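Methionine gamma-lyase (Trichomonas vaginalis, PDB 1PFF) belongs to the large family of pyridoxal-phosphate-dependent enzymes of cysteine and methionine metabolism, with the fold of the PLP-dependent aminotransferase group. Local coordinates at residues D43-G48 with T96-D101. Residues are numbered along the deposited sequence; the frame is centred on the assembly and turned at random.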
ATOM      1  N   ASP A  43     -28.385  18.739  17.649  1.00 15.38           N
ATOM      2  CA  ASP A  43     -28.447  18.258  19.012  1.00 16.88           C
ATOM      3  C   ASP A  43     -27.297  18.870  19.820  1.00 18.33           C
ATOM      4  O   ASP A  43     -26.263  19.248  19.265  1.00 17.76           O
ATOM      5  CB  ASP A  43     -28.399  16.731  19.071  1.00 17.06           C
ATOM      6  CG  ASP A  43     -28.606  16.201  20.479  1.00 16.95           C
ATOM      7  OD1 ASP A  43     -27.697  15.508  20.983  1.00 18.19           O
ATOM      8  OD2 ASP A  43     -29.636  16.436  21.157  1.00 15.74           O
ATOM      9  N   ASP A  44     -27.490  18.971  21.128  1.00 20.08           N
ATOM     10  CA  ASP A  44     -26.495  19.594  21.990  1.00 22.63           C
ATOM     11  C   ASP A  44     -25.477  18.599  22.558  1.00 24.36           C
ATOM     12  O   ASP A  44     -24.645  18.974  23.374  1.00 24.70           O
ATOM     13  CB  ASP A  44     -27.188  20.381  23.110  1.00 22.59           C
ATOM     14  CG  ASP A  44     -27.917  19.486  24.092  1.00 23.25           C
ATOM     15  OD1 ASP A  44     -27.984  18.257  23.868  1.00 24.19           O
ATOM     16  OD2 ASP A  44     -28.463  19.922  25.119  1.00 24.43           O
ATOM     17  N   CYS A  45     -25.563  17.334  22.143  1.00 26.76           N
ATOM     18  CA  CYS A  45     -24.589  16.314  22.535  1.00 29.03           C
ATOM     19  C   CYS A  45     -23.749  15.915  21.327  1.00 30.29           C
ATOM     20  O   CYS A  45     -24.078  14.957  20.615  1.00 30.63           O
ATOM     21  CB  CYS A  45     -25.284  15.072  23.097  1.00 29.08           C
ATOM     22  SG  CYS A  45     -26.215  15.303  24.624  1.00 31.12           S
ATOM     23  N   LEU A  46     -22.661  16.641  21.098  1.00 31.93           N
ATOM     24  CA  LEU A  46     -21.840  16.405  19.912  1.00 33.38           C
ATOM     25  C   LEU A  46     -20.402  15.991  20.228  1.00 34.40           C
ATOM     26  O   LEU A  46     -19.823  16.398  21.239  1.00 34.24           O
ATOM     27  CB  LEU A  46     -21.840  17.630  18.993  1.00 33.41           C
ATOM     28  CG  LEU A  46     -23.162  18.096  18.370  1.00 33.38           C
ATOM     29  CD1 LEU A  46     -22.883  19.251  17.427  1.00 33.65           C
ATOM     30  CD2 LEU A  46     -23.919  16.968  17.654  1.00 33.38           C
ATOM     31  N   TYR A  47     -19.856  15.148  19.357  1.00 35.63           N
ATOM     32  CA  TYR A  47     -18.423  14.920  19.296  1.00 36.89           C
ATOM     33  C   TYR A  47     -17.773  16.293  19.154  1.00 36.93           C
ATOM     34  O   TYR A  47     -18.260  17.139  18.393  1.00 37.10           O
ATOM     35  CB  TYR A  47     -18.102  14.027  18.092  1.00 37.48           C
ATOM     36  CG  TYR A  47     -16.634  13.932  17.710  1.00 39.61           C
ATOM     37  CD1 TYR A  47     -15.652  13.659  18.666  1.00 41.63           C
ATOM     38  CD2 TYR A  47     -16.233  14.094  16.381  1.00 41.17           C
ATOM     39  CE1 TYR A  47     -14.304  13.568  18.313  1.00 42.85           C
ATOM     40  CE2 TYR A  47     -14.888  13.999  16.014  1.00 42.38           C
ATOM     41  CZ  TYR A  47     -13.930  13.735  16.987  1.00 43.22           C
ATOM     42  OH  TYR A  47     -12.597  13.640  16.641  1.00 44.33           O
ATOM     43  N   GLY A  48     -16.692  16.513  19.906  1.00 36.98           N
ATOM     44  CA  GLY A  48     -16.013  17.800  19.973  1.00 36.61           C
ATOM     45  C   GLY A  48     -15.865  18.579  18.674  1.00 36.41           C
ATOM     46  O   GLY A  48     -16.239  19.758  18.612  1.00 36.66           O
ATOM     47  N   THR A  96     -22.579  10.546  27.101  1.00 19.15           N
ATOM     48  CA  THR A  96     -23.326   9.675  28.006  1.00 17.12           C
ATOM     49  C   THR A  96     -24.400   8.838  27.316  1.00 15.58           C
ATOM     50  O   THR A  96     -25.333   8.369  27.972  1.00 13.91           O
ATOM     51  CB  THR A  96     -23.937  10.491  29.154  1.00 17.51           C
ATOM     52  OG1 THR A  96     -24.601  11.631  28.604  1.00 16.70           O
ATOM     53  CG2 THR A  96     -22.839  11.089  30.047  1.00 17.90           C
ATOM     54  N   LEU A  97     -24.263   8.694  25.998  1.00 14.18           N
ATOM     55  CA  LEU A  97     -25.041   7.742  25.193  1.00 14.16           C
ATOM     56  C   LEU A  97     -26.530   8.086  25.187  1.00 13.23           C
ATOM     57  O   LEU A  97     -27.393   7.204  25.175  1.00 12.11           O
ATOM     58  CB  LEU A  97     -24.819   6.296  25.680  1.00 14.88           C
ATOM     59  CG  LEU A  97     -23.523   5.487  25.459  1.00 16.77           C
ATOM     60  CD1 LEU A  97     -23.149   5.390  23.978  1.00 20.03           C
ATOM     61  CD2 LEU A  97     -22.354   6.020  26.275  1.00 18.96           C
ATOM     62  N   LYS A  98     -26.824   9.381  25.217  1.00 12.45           N
ATOM     63  CA  LYS A  98     -28.202   9.833  25.074  1.00 11.82           C
ATOM     64  C   LYS A  98     -28.799   9.253  23.797  1.00 11.49           C
ATOM     65  O   LYS A  98     -28.153   9.249  22.738  1.00 12.00           O
ATOM     66  CB  LYS A  98     -28.260  11.351  25.042  1.00 11.71           C
ATOM     67  CG  LYS A  98     -29.685  11.912  25.097  1.00 12.00           C
ATOM     68  CD  LYS A  98     -29.641  13.435  25.093  1.00 13.02           C
ATOM     69  CE  LYS A  98     -29.629  13.981  23.657  1.00 13.16           C
ATOM     70  NZ  LYS A  98     -29.424  15.462  23.684  1.00 13.33           N
ATOM     71  N   VAL A  99     -30.033   8.770  23.895  1.00 11.41           N
ATOM     72  CA  VAL A  99     -30.700   8.162  22.745  1.00 11.05           C
ATOM     73  C   VAL A  99     -31.735   9.115  22.149  1.00 10.93           C
ATOM     74  O   VAL A  99     -32.594   9.635  22.861  1.00 11.42           O
ATOM     75  CB  VAL A  99     -31.382   6.820  23.133  1.00 11.07           C
ATOM     76  CG1 VAL A  99     -32.159   6.258  21.952  1.00 10.69           C
ATOM     77  CG2 VAL A  99     -30.344   5.803  23.641  1.00 11.53           C
ATOM     78  N   ILE A 100     -31.645   9.355  20.846  1.00 10.29           N
ATOM     79  CA  ILE A 100     -32.630  10.188  20.159  1.00 10.48           C
ATOM     80  C   ILE A 100     -33.509   9.312  19.265  1.00 10.75           C
ATOM     81  O   ILE A 100     -32.997   8.496  18.480  1.00  9.96           O
ATOM     82  CB  ILE A 100     -31.931  11.312  19.351  1.00 10.56           C
ATOM     83  CG1 ILE A 100     -31.142  12.223  20.303  1.00 10.48           C
ATOM     84  CG2 ILE A 100     -32.956  12.118  18.529  1.00 10.98           C
ATOM     85  CD1 ILE A 100     -29.999  13.030  19.620  1.00 10.75           C
ATOM     86  N   ASP A 101     -34.826   9.488  19.392  1.00 10.61           N
ATOM     87  CA  ASP A 101     -35.785   8.763  18.575  1.00 11.15           C
ATOM     88  C   ASP A 101     -35.712   9.245  17.119  1.00 11.02           C
ATOM     89  O   ASP A 101     -36.200  10.333  16.786  1.00  9.91           O
ATOM     90  CB  ASP A 101     -37.196   8.938  19.156  1.00 11.74           C
ATOM     91  CG  ASP A 101     -38.209   8.019  18.516  1.00 12.75           C
ATOM     92  OD1 ASP A 101     -39.139   7.597  19.229  1.00 15.27           O
ATOM     93  OD2 ASP A 101     -38.180   7.678  17.314  1.00 12.22           O
TER
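The ammonium of Lys-98 is held by two consecutive aspartates, Asp-43 and Asp-44. NZ of Lys-98 lies 2.7 Å from OD2 of Asp-43, entering on the syn lone pair, the side that faces the other carboxylate oxygen. OD1 of Asp-43 adds a weak second bond to NZ of Lys-98 at 3.2 Å, which makes the carboxylate a lopsided fork. Asp-44 reaches in roughly at right angles to the lysine chain, and OD1 of Asp-44 closes a second salt bridge to NZ of Lys-98 at 3.1 Å. The lysine gets there by running extended as far as CD and then bending at chi3 (88°), a turn that carries CE and NZ over to the aspartates. Beside them the sulfur of Cys-45 borders the lysine end, SG of Cys-45 being 3.3 Å from NZ of Lys-98.

Asp-43 is fixed from its own strand end as well. OD1 of Asp-43 takes the backbone N of Cys-45 at 3.0 Å from well above the carboxylate plane, forming an Asx turn that curls the chain as it leaves the sheet. Over the other face of the carboxylate, away from the Cys-45 N-H, lies Ile-100, whose CD1 packs 3.6 Å from CG of Asp-43, so a buried acid is bordered by a methyl group as well as by its cation. Asp-69 gives Lys-98 a third acidic partner, and Met-70 N donates to OD2 of Asp-43; with three carboxylates around it, the lysine is probably held firmly in its charged form.

The network ties together two loops of the seven-stranded sheet: 43-48 leads from strand 39-43 into helix 48-60, while 96-101 follows strand 84-90, the neighbouring parallel strand, and runs into helix 102-109, where Asp-101 is the N-cap.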